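Local atomic coordinates of antifungal protein GAFP-1 (Gastrodia elata, PDB entry 1XD5), a protein that is an antifungal lectin of the monocot mannose-binding family and probably binds mannose. Residues S1-S6 with Y84-R89; Y21-Q26 with C52-Q57; R91-Y96 with T106-G111. All blocks are in the same frame, centred on the assembly; numbering follows the deposited sequence.

Contact 1 (S1-S6 with Y84-R89); sequences SDRLNS and YLILQR
R3 and I86 run alongside each other from one face of the sheet, where the N-terminal strand 3-5 adds an edge to strands 84-87, 93-96 and 102-105. This antiparallel pairing is part of the beta-prism II fold of bulb-type lectins and brings the two ends of the chain into one sheet. The backbones are joined at L4 and L85, a hydrogen-bonded pair: L4 N reaches L85 O at 2.8 Å, and L85 N returns the bond to L4 O. Two residues along, beyond the non-hydrogen-bonded pair R3/I86, L87 N bonds to D2 O at 2.9 Å. Beside R3 and I86, on the same face, stand N5 and Y84; L4 and L85 point to the other face, into the core, where they pack on L16 and M56. The R3 chain bends at chi3 (69°), which lays the guanidinium flat above I86, CD1 sitting under its centre 3.9 Å from CZ. At its edge R3 grips the D2 carboxylate side-on in a salt bridge between sequence neighbours, NE to OD1 at 3.0 Å and NH2 to OD2. These two bonds fix the rotation of the guanidinium and so keep its face turned to the isoleucine. N5 and Y84 are turned differently: their amide and ring planes stand 78° apart, and the contact is made low on the tyrosine, at its methylene. S1 OG accepts from R3 N, an ST turn that leads into the strand. N5 OD1 comes to 3.5 Å from Y84 CB.

Contact 2 (Y21-Q26 with C52-Q57); sequences YLFIIQ and CVLKMQ
I25 reaches from strand 21-25 to C52 and L54 of strand 52-56, joining two different sheets of the beta-prism II fold across its interior. The strand axes pass 7.6 Å apart at an angle of 116°, and the two backbones do not pair; the I25 and L54 side chains meet at a slant. The I25 side chain starts with CB, 4.0 Å from L54 CB. From there it forks. The CG2 branch stays with the leucine, 3.9 Å from L54 CB, while CG1, held anti to the backbone N (chi1 176°), turns to C52 and lies 3.8 Å from C52 O. The tip, CD1, ends against the cysteine methylene, 3.9 Å from C52 CB. The sulfur of C52 is tied to C29 in a disulfide, so the methylene that meets the isoleucine tip belongs to a covalent cross-link. A looser second touch is made by F23, whose ring atom CE2 is 4.3 Å from L54 CD2. L10 packs on both I25 and L54, and L31 on both F23 and L54, which extends the apolar cluster. C52 O, although grazed by I25 CG1, has its polar partner in T12 OG1. Between the two segments themselves the side-chain contacts are apolar, and the C29-C52 disulfide adds a covalent tie. The result is a hydrophobic joint between sheets, with the disulfide beside it.

Contact 3 (R91-Y96 with T106-G111); sequences RNVVIY and THTNVG. With SO4 (sulfate ion), chain F.
V93 O accepts T106 N at 2.9 Å, where strand 93-96 begins beside the loop T106-G111, and N92 and N109 mark another close approach of the backbones. From here the side chains take over. T106 OG1 accepts V93 N at 3.2 Å and donates to T108 OG1 at 2.7 Å; T108 OG1 in turn donates to R91 O, also at 2.7 Å. The two hydroxyls thus relay bonds from one backbone group of R91-Y96 to another. A chi1 of 50° turns the T106 hydroxyl to V93 N, and one of 41° turns that of T108 to R91 O. The N92 side chain lies alongside that of N109, and its OD1 takes T108 N at 3.2 Å from well above the amide plane. N109 N, buried nearby, has no polar partner in the model. A water bridges N92 ND2 and H107 ND1. The R91 side chain runs along the loop. Its NE gives T108 O a bond of 2.9 Å at the guanidinium edge, while V110 CG1 lies over one face, 3.5 Å from CZ and offset toward the rim. The outer nitrogens hold a sulfate, probably from the crystallisation liquor: NH1 binds O4 at 2.8 Å and NH2 binds O2. NH1 also forms a salt bridge with D35, and the sulfate is also hydrogen-bonded to R38 NH1. In N92, V94 and Y96 the first segment carries part of the QxDxNxVxY signature of these lectins, whose sites bind mannose in relatives. Strand 93-96 lies between 84-87 and 102-105, V93 meets F23 of strand 21-25, and W41 of strand 38-42 packs on T106 and T108.

Overall arrangement
Contacts 1 and 3 share a sheet, their centres about 11 Å apart: I86 N bonds V94 O at 2.8 Å across the neighbouring strands 84-87 and 93-96. Contact 2, nested within the chain loop closed by contact 1, joins the other two sheets; its centre is about 10 Å from that of contact 1 and about 15 Å from that of contact 3. The interior connects them, with F23 CE2 3.8 Å from V93 CG1. Q88 of contact 1 completes, with N92, V94 and Y96 of contact 3, one copy of the mannose motif; Q26 and Q57 of contact 2 start the two others. At the surface Y21 CE2 lies 3.6 Å from CG of R91, one of the two arginines that bind the sulfate.

Contact 1 (S1-S6 with Y84-R89)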
loop_
_atom_site.group_PDB
_atom_site.type_symbol
_atom_site.label_atom_id
_atom_site.label_comp_id
_atom_site.label_asym_id
_atom_site.label_seq_id
_atom_site.Cartn_x
_atom_site.Cartn_y
_atom_site.Cartn_z
ATOM N N SER A 1 -5.397 -9.828 5.869
ATOM C CA SER A 1 -3.955 -10.123 6.071
ATOM C C SER A 1 -3.207 -8.833 6.385
ATOM O O SER A 1 -3.742 -7.745 6.202
ATOM C CB SER A 1 -3.375 -10.780 4.811
ATOM O OG SER A 1 -1.982 -11.015 4.961
ATOM N N ASP A 2 -1.977 -8.965 6.860
ATOM C CA ASP A 2 -1.129 -7.812 7.128
ATOM C C ASP A 2 -0.145 -7.529 6.004
ATOM O O ASP A 2 0.643 -6.587 6.079
ATOM C CB ASP A 2 -0.377 -8.007 8.440
ATOM C CG ASP A 2 0.536 -9.222 8.418
ATOM O OD1 ASP A 2 0.452 -10.049 7.489
ATOM O OD2 ASP A 2 1.381 -9.417 9.300
ATOM N N ARG A 3 -0.179 -8.344 4.954
ATOM C CA ARG A 3 0.780 -8.169 3.873
ATOM C C ARG A 3 0.222 -8.488 2.495
ATOM O O ARG A 3 -0.743 -9.248 2.353
ATOM C CB ARG A 3 2.075 -8.942 4.152
ATOM C CG ARG A 3 2.003 -10.438 3.912
ATOM C CD ARG A 3 3.087 -11.208 4.659
ATOM N NE ARG A 3 2.837 -11.161 6.100
ATOM C CZ ARG A 3 3.726 -11.481 7.040
ATOM N NH1 ARG A 3 4.952 -11.884 6.715
ATOM N NH2 ARG A 3 3.381 -11.394 8.314
ATOM N N LEU A 4 0.826 -7.870 1.485
ATOM C CA LEU A 4 0.439 -8.082 0.099
ATOM C C LEU A 4 1.706 -8.422 -0.667
ATOM O O LEU A 4 2.648 -7.631 -0.679
ATOM C CB LEU A 4 -0.188 -6.799 -0.472
ATOM C CG LEU A 4 -0.613 -6.840 -1.946
ATOM C CD1 LEU A 4 -1.698 -7.897 -2.170
ATOM C CD2 LEU A 4 -1.081 -5.462 -2.420
ATOM N N ASN A 5 1.734 -9.597 -1.291
ATOM C CA ASN A 5 2.922 -10.046 -2.023
ATOM C C ASN A 5 2.924 -9.504 -3.445
ATOM O O ASN A 5 1.866 -9.246 -4.005
ATOM C CB ASN A 5 3.009 -11.582 -2.045
ATOM C CG ASN A 5 3.236 -12.189 -0.658
ATOM O OD1 ASN A 5 4.084 -11.738 0.112
ATOM N ND2 ASN A 5 2.474 -13.230 -0.341
ATOM N N SER A 6 4.111 -9.343 -4.032
ATOM C CA SER A 6 4.212 -8.888 -5.424
ATOM C C SER A 6 3.529 -9.871 -6.366
ATOM O O SER A 6 3.547 -11.083 -6.137
ATOM C CB SER A 6 5.664 -8.646 -5.858
ATOM O OG SER A 6 6.484 -9.755 -5.546
ATOM N N TYR A 84 7.274 -7.614 -0.975
ATOM C CA TYR A 84 5.985 -7.615 -0.294
ATOM C C TYR A 84 5.779 -6.303 0.411
ATOM O O TYR A 84 6.735 -5.674 0.853
ATOM C CB TYR A 84 5.820 -8.801 0.674
ATOM C CG TYR A 84 6.840 -8.857 1.781
ATOM C CD1 TYR A 84 8.087 -9.423 1.562
ATOM C CD2 TYR A 84 6.554 -8.363 3.052
ATOM C CE1 TYR A 84 9.044 -9.480 2.572
ATOM C CE2 TYR A 84 7.510 -8.415 4.081
ATOM C CZ TYR A 84 8.749 -8.986 3.819
ATOM O OH TYR A 84 9.716 -9.048 4.783
ATOM N N LEU A 85 4.518 -5.898 0.470
ATOM C CA LEU A 85 4.071 -4.746 1.238
ATOM C C LEU A 85 3.542 -5.252 2.581
ATOM O O LEU A 85 2.774 -6.209 2.621
ATOM C CB LEU A 85 2.944 -4.045 0.483
ATOM C CG LEU A 85 2.329 -2.814 1.142
ATOM C CD1 LEU A 85 3.307 -1.651 1.085
ATOM C CD2 LEU A 85 1.020 -2.465 0.444
ATOM N N ILE A 86 3.954 -4.624 3.676
ATOM C CA ILE A 86 3.499 -5.080 4.983
ATOM C C ILE A 86 3.108 -3.917 5.886
ATOM O O ILE A 86 3.796 -2.889 5.930
ATOM C CB ILE A 86 4.556 -6.010 5.655
ATOM C CG1 ILE A 86 4.005 -6.626 6.951
ATOM C CG2 ILE A 86 5.887 -5.269 5.881
ATOM C CD1 ILE A 86 4.800 -7.800 7.471
ATOM N N LEU A 87 1.986 -4.083 6.580
ATOM C CA LEU A 87 1.598 -3.179 7.652
ATOM C C LEU A 87 2.184 -3.708 8.968
ATOM O O LEU A 87 1.751 -4.737 9.488
ATOM C CB LEU A 87 0.072 -3.057 7.703
ATOM C CG LEU A 87 -0.617 -2.217 8.788
ATOM C CD1 LEU A 87 0.028 -0.875 8.960
ATOM C CD2 LEU A 87 -2.099 -2.058 8.465
ATOM N N GLN A 88 3.188 -3.007 9.485
ATOM C CA GLN A 88 3.922 -3.469 10.649
ATOM C C GLN A 88 3.221 -3.125 11.957
ATOM O O GLN A 88 2.382 -2.217 12.017
ATOM C CB GLN A 88 5.334 -2.887 10.653
ATOM C CG GLN A 88 6.133 -3.208 9.399
ATOM C CD GLN A 88 7.569 -2.758 9.508
ATOM O OE1 GLN A 88 7.904 -1.847 10.288
ATOM N NE2 GLN A 88 8.425 -3.390 8.738
ATOM N N ARG A 89 3.592 -3.853 13.004
ATOM C CA ARG A 89 3.049 -3.616 14.332
ATOM C C ARG A 89 3.475 -2.258 14.911
ATOM O O ARG A 89 2.875 -1.789 15.868
ATOM C CB ARG A 89 3.450 -4.756 15.268
ATOM C CG ARG A 89 2.602 -6.018 15.073
ATOM C CD ARG A 89 3.156 -7.228 15.792
ATOM N NE ARG A 89 2.342 -8.427 15.609
ATOM C CZ ARG A 89 1.293 -8.754 16.359
ATOM N NH1 ARG A 89 0.892 -7.965 17.347
ATOM N NH2 ARG A 89 0.631 -9.876 16.106
#

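Contact 2 (Y21-Q26 with C52-Q57)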
loop_
_atom_site.group_PDB
_atom_site.type_symbol
_atom_site.label_atom_id
_atom_site.label_comp_id
_atom_site.label_asym_id
_atom_site.label_seq_id
_atom_site.Cartn_x
_atom_site.Cartn_y
_atom_site.Cartn_z
ATOM N N TYR A 21 -4.781 -0.893 13.149
ATOM C CA TYR A 21 -4.271 -0.245 11.942
ATOM C C TYR A 21 -4.891 -0.833 10.693
ATOM O O TYR A 21 -5.002 -2.055 10.542
ATOM C CB TYR A 21 -2.739 -0.337 11.853
ATOM C CG TYR A 21 -2.001 0.134 13.088
ATOM C CD1 TYR A 21 -0.856 -0.526 13.523
ATOM C CD2 TYR A 21 -2.444 1.243 13.819
ATOM C CE1 TYR A 21 -0.171 -0.102 14.652
ATOM C CE2 TYR A 21 -1.771 1.673 14.954
ATOM C CZ TYR A 21 -0.633 0.996 15.359
ATOM O OH TYR A 21 0.038 1.413 16.476
ATOM N N LEU A 22 -5.283 0.058 9.786
ATOM C CA LEU A 22 -5.960 -0.336 8.569
ATOM C C LEU A 22 -5.367 0.442 7.414
ATOM O O LEU A 22 -5.385 1.671 7.426
ATOM C CB LEU A 22 -7.458 -0.030 8.686
ATOM C CG LEU A 22 -8.369 -0.447 7.527
ATOM C CD1 LEU A 22 -8.547 -1.960 7.515
ATOM C CD2 LEU A 22 -9.713 0.240 7.672
ATOM N N PHE A 23 -4.857 -0.279 6.419
ATOM C CA PHE A 23 -4.295 0.340 5.221
ATOM C C PHE A 23 -5.169 -0.108 4.072
ATOM O O PHE A 23 -5.143 -1.281 3.682
ATOM C CB PHE A 23 -2.858 -0.134 5.008
ATOM C CG PHE A 23 -2.094 0.654 3.972
ATOM C CD1 PHE A 23 -1.857 2.008 4.139
ATOM C CD2 PHE A 23 -1.572 0.020 2.851
ATOM C CE1 PHE A 23 -1.124 2.727 3.204
ATOM C CE2 PHE A 23 -0.853 0.741 1.902
ATOM C CZ PHE A 23 -0.625 2.087 2.087
ATOM N N ILE A 24 -5.949 0.828 3.541
ATOM C CA ILE A 24 -7.066 0.472 2.678
ATOM C C ILE A 24 -7.081 1.268 1.366
ATOM O O ILE A 24 -6.858 2.477 1.348
ATOM C CB ILE A 24 -8.404 0.597 3.470
ATOM C CG1 ILE A 24 -9.607 0.182 2.617
ATOM C CG2 ILE A 24 -8.584 2.008 4.055
ATOM C CD1 ILE A 24 -10.887 -0.127 3.448
ATOM N N ILE A 25 -7.324 0.569 0.262
ATOM C CA ILE A 25 -7.583 1.259 -0.999
ATOM C C ILE A 25 -9.096 1.457 -1.132
ATOM O O ILE A 25 -9.868 0.502 -1.237
ATOM C CB ILE A 25 -6.942 0.524 -2.208
ATOM C CG1 ILE A 25 -7.301 1.212 -3.536
ATOM C CG2 ILE A 25 -7.319 -0.965 -2.241
ATOM C CD1 ILE A 25 -6.724 2.632 -3.687
ATOM N N GLN A 26 -9.516 2.712 -1.088
ATOM C CA GLN A 26 -10.929 3.019 -0.984
ATOM C C GLN A 26 -11.600 3.119 -2.334
ATOM O O GLN A 26 -10.939 3.289 -3.361
ATOM C CB GLN A 26 -11.136 4.311 -0.189
ATOM C CG GLN A 26 -10.628 4.203 1.243
ATOM C CD GLN A 26 -10.811 5.475 2.058
ATOM O OE1 GLN A 26 -10.809 5.415 3.285
ATOM N NE2 GLN A 26 -10.969 6.623 1.385
ATOM N N CYS A 52 -10.944 1.687 -7.566
ATOM C CA CYS A 52 -9.503 1.470 -7.661
ATOM C C CYS A 52 -9.044 0.184 -7.019
ATOM O O CYS A 52 -9.682 -0.337 -6.114
ATOM C CB CYS A 52 -8.724 2.628 -7.047
ATOM S SG CYS A 52 -8.632 4.016 -8.182
ATOM N N VAL A 53 -7.907 -0.302 -7.495
ATOM C CA VAL A 53 -7.246 -1.463 -6.917
ATOM C C VAL A 53 -5.800 -1.079 -6.608
ATOM O O VAL A 53 -5.282 -0.095 -7.147
ATOM C CB VAL A 53 -7.348 -2.692 -7.859
ATOM C CG1 VAL A 53 -8.816 -3.006 -8.162
ATOM C CG2 VAL A 53 -6.584 -2.462 -9.156
ATOM N N LEU A 54 -5.161 -1.834 -5.724
ATOM C CA LEU A 54 -3.803 -1.550 -5.331
ATOM C C LEU A 54 -2.955 -2.753 -5.727
ATOM O O LEU A 54 -3.214 -3.863 -5.272
ATOM C CB LEU A 54 -3.714 -1.303 -3.817
ATOM C CG LEU A 54 -2.316 -0.966 -3.271
ATOM C CD1 LEU A 54 -1.828 0.369 -3.820
ATOM C CD2 LEU A 54 -2.283 -0.966 -1.731
ATOM N N LYS A 55 -1.968 -2.524 -6.586
ATOM C CA LYS A 55 -1.144 -3.609 -7.107
ATOM C C LYS A 55 0.279 -3.503 -6.582
ATOM O O LYS A 55 0.938 -2.496 -6.794
ATOM C CB LYS A 55 -1.121 -3.576 -8.643
ATOM C CG LYS A 55 -2.466 -3.838 -9.311
ATOM C CD LYS A 55 -2.282 -4.203 -10.794
ATOM C CE LYS A 55 -3.625 -4.357 -11.507
ATOM N NZ LYS A 55 -3.485 -4.358 -12.998
ATOM N N MET A 56 0.744 -4.554 -5.913
ATOM C CA MET A 56 2.141 -4.676 -5.539
ATOM C C MET A 56 2.791 -5.401 -6.712
ATOM O O MET A 56 2.558 -6.595 -6.910
ATOM C CB MET A 56 2.287 -5.468 -4.229
ATOM C CG MET A 56 3.730 -5.696 -3.747
ATOM S SD MET A 56 4.566 -4.174 -3.223
ATOM C CE MET A 56 5.648 -3.842 -4.630
ATOM N N GLN A 57 3.577 -4.672 -7.498
ATOM C CA GLN A 57 4.147 -5.211 -8.729
ATOM C C GLN A 57 5.459 -5.956 -8.513
ATOM O O GLN A 57 6.177 -5.728 -7.537
ATOM C CB GLN A 57 4.325 -4.093 -9.765
ATOM C CG GLN A 57 2.994 -3.409 -10.123
ATOM C CD GLN A 57 3.097 -2.424 -11.270
ATOM O OE1 GLN A 57 2.087 -2.052 -11.843
ATOM N NE2 GLN A 57 4.307 -1.987 -11.587
#

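Contact 3 (R91-Y96 with T106-G111)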
loop_
_atom_site.group_PDB
_atom_site.type_symbol
_atom_site.label_atom_id
_atom_site.label_comp_id
_atom_site.label_asym_id
_atom_site.label_seq_id
_atom_site.Cartn_x
_atom_site.Cartn_y
_atom_site.Cartn_z
ATOM N N ARG A 91 3.197 0.365 13.109
ATOM C CA ARG A 91 2.367 1.250 12.273
ATOM C C ARG A 91 3.034 1.746 10.984
ATOM O O ARG A 91 2.425 2.513 10.229
ATOM C CB ARG A 91 1.821 2.439 13.083
ATOM C CG ARG A 91 0.502 2.989 12.545
ATOM C CD ARG A 91 0.030 4.253 13.240
ATOM N NE ARG A 91 0.881 5.399 12.927
ATOM C CZ ARG A 91 0.610 6.654 13.283
ATOM N NH1 ARG A 91 -0.503 6.943 13.953
ATOM N NH2 ARG A 91 1.455 7.623 12.968
ATOM N N ASN A 92 4.279 1.335 10.734
ATOM C CA ASN A 92 4.936 1.661 9.469
ATOM C C ASN A 92 4.371 0.741 8.401
ATOM O O ASN A 92 4.021 -0.401 8.688
ATOM C CB ASN A 92 6.475 1.525 9.550
ATOM C CG ASN A 92 7.213 2.536 8.649
ATOM O OD1 ASN A 92 6.586 3.312 7.935
ATOM N ND2 ASN A 92 8.550 2.530 8.699
ATOM N N VAL A 93 4.240 1.252 7.182
ATOM C CA VAL A 93 3.830 0.432 6.049
ATOM C C VAL A 93 5.043 0.433 5.146
ATOM O O VAL A 93 5.521 1.494 4.765
ATOM C CB VAL A 93 2.609 1.011 5.308
ATOM C CG1 VAL A 93 2.192 0.104 4.137
ATOM C CG2 VAL A 93 1.435 1.179 6.262
ATOM N N VAL A 94 5.564 -0.750 4.849
ATOM C CA VAL A 94 6.876 -0.872 4.209
ATOM C C VAL A 94 6.834 -1.898 3.078
ATOM O O VAL A 94 6.153 -2.905 3.182
ATOM C CB VAL A 94 7.959 -1.288 5.238
ATOM C CG1 VAL A 94 9.382 -1.220 4.639
ATOM C CG2 VAL A 94 7.869 -0.435 6.521
ATOM N N ILE A 95 7.563 -1.632 1.996
ATOM C CA ILE A 95 7.831 -2.661 0.992
ATOM C C ILE A 95 9.236 -3.206 1.239
ATOM O O ILE A 95 10.198 -2.432 1.342
ATOM C CB ILE A 95 7.730 -2.111 -0.456
ATOM C CG1 ILE A 95 6.355 -1.490 -0.711
ATOM C CG2 ILE A 95 8.019 -3.237 -1.478
ATOM C CD1 ILE A 95 6.232 -0.730 -2.032
ATOM N N TYR A 96 9.344 -4.530 1.327
ATOM C CA TYR A 96 10.627 -5.198 1.503
ATOM C C TYR A 96 10.976 -6.056 0.299
ATOM O O TYR A 96 10.092 -6.561 -0.402
ATOM C CB TYR A 96 10.606 -6.102 2.745
ATOM C CG TYR A 96 10.622 -5.341 4.047
ATOM C CD1 TYR A 96 11.810 -4.804 4.545
ATOM C CD2 TYR A 96 9.449 -5.155 4.775
ATOM C CE1 TYR A 96 11.835 -4.098 5.737
ATOM C CE2 TYR A 96 9.454 -4.451 5.973
ATOM C CZ TYR A 96 10.650 -3.924 6.447
ATOM O OH TYR A 96 10.664 -3.206 7.607
ATOM N N THR A 106 5.878 4.382 4.369
ATOM C CA THR A 106 5.019 5.542 4.598
ATOM C C THR A 106 5.617 6.433 5.679
ATOM O O THR A 106 5.224 7.595 5.808
ATOM C CB THR A 106 3.604 5.115 5.015
ATOM O OG1 THR A 106 3.704 4.159 6.077
ATOM C CG2 THR A 106 2.897 4.360 3.893
ATOM N N HIS A 107 6.563 5.877 6.445
ATOM C CA HIS A 107 7.179 6.555 7.585
ATOM C C HIS A 107 6.126 6.955 8.605
ATOM O O HIS A 107 6.133 8.074 9.134
ATOM C CB HIS A 107 8.019 7.757 7.132
ATOM C CG HIS A 107 9.009 7.415 6.064
ATOM N ND1 HIS A 107 10.066 6.557 6.282
ATOM C CD2 HIS A 107 9.077 7.772 4.762
ATOM C CE1 HIS A 107 10.757 6.420 5.165
ATOM N NE2 HIS A 107 10.176 7.145 4.226
ATOM N N THR A 108 5.218 6.022 8.873
ATOM C CA THR A 108 4.184 6.242 9.862
ATOM C C THR A 108 4.497 5.486 11.134
ATOM O O THR A 108 3.624 5.311 11.966
ATOM C CB THR A 108 2.800 5.829 9.320
ATOM O OG1 THR A 108 2.904 4.604 8.573
ATOM C CG2 THR A 108 2.296 6.865 8.330
ATOM N N ASN A 109 5.748 5.037 11.275
ATOM C CA ASN A 109 6.189 4.336 12.478
ATOM C C ASN A 109 5.967 5.190 13.719
ATOM O O ASN A 109 6.190 6.398 13.695
ATOM C CB ASN A 109 7.669 3.980 12.388
ATOM C CG ASN A 109 8.526 5.170 12.012
ATOM O OD1 ASN A 109 8.338 5.770 10.952
ATOM N ND2 ASN A 109 9.455 5.539 12.890
ATOM N N VAL A 110 5.490 4.555 14.779
ATOM C CA VAL A 110 5.358 5.197 16.077
ATOM C C VAL A 110 6.216 4.422 17.062
ATOM O O VAL A 110 6.351 3.198 16.948
ATOM C CB VAL A 110 3.883 5.258 16.565
ATOM C CG1 VAL A 110 3.075 6.186 15.679
ATOM C CG2 VAL A 110 3.244 3.866 16.624
ATOM N N GLY A 111 6.827 5.138 18.001
ATOM C CA GLY A 111 7.566 4.505 19.077
ATOM C C GLY A 111 9.007 4.141 18.774
ATOM O O GLY A 111 9.680 3.563 19.625
HETATM S S SO4 F . 0.043 10.707 14.433
HETATM O O1 SO4 F . 0.969 11.339 15.348
HETATM O O2 SO4 F . 0.752 10.363 13.206
HETATM O O3 SO4 F . -1.029 11.632 14.095
HETATM O O4 SO4 F . -0.509 9.513 15.069
HETATM O O HOH W 1 4.304 8.679 12.535
HETATM O O HOH W 2 10.671 4.383 7.902
#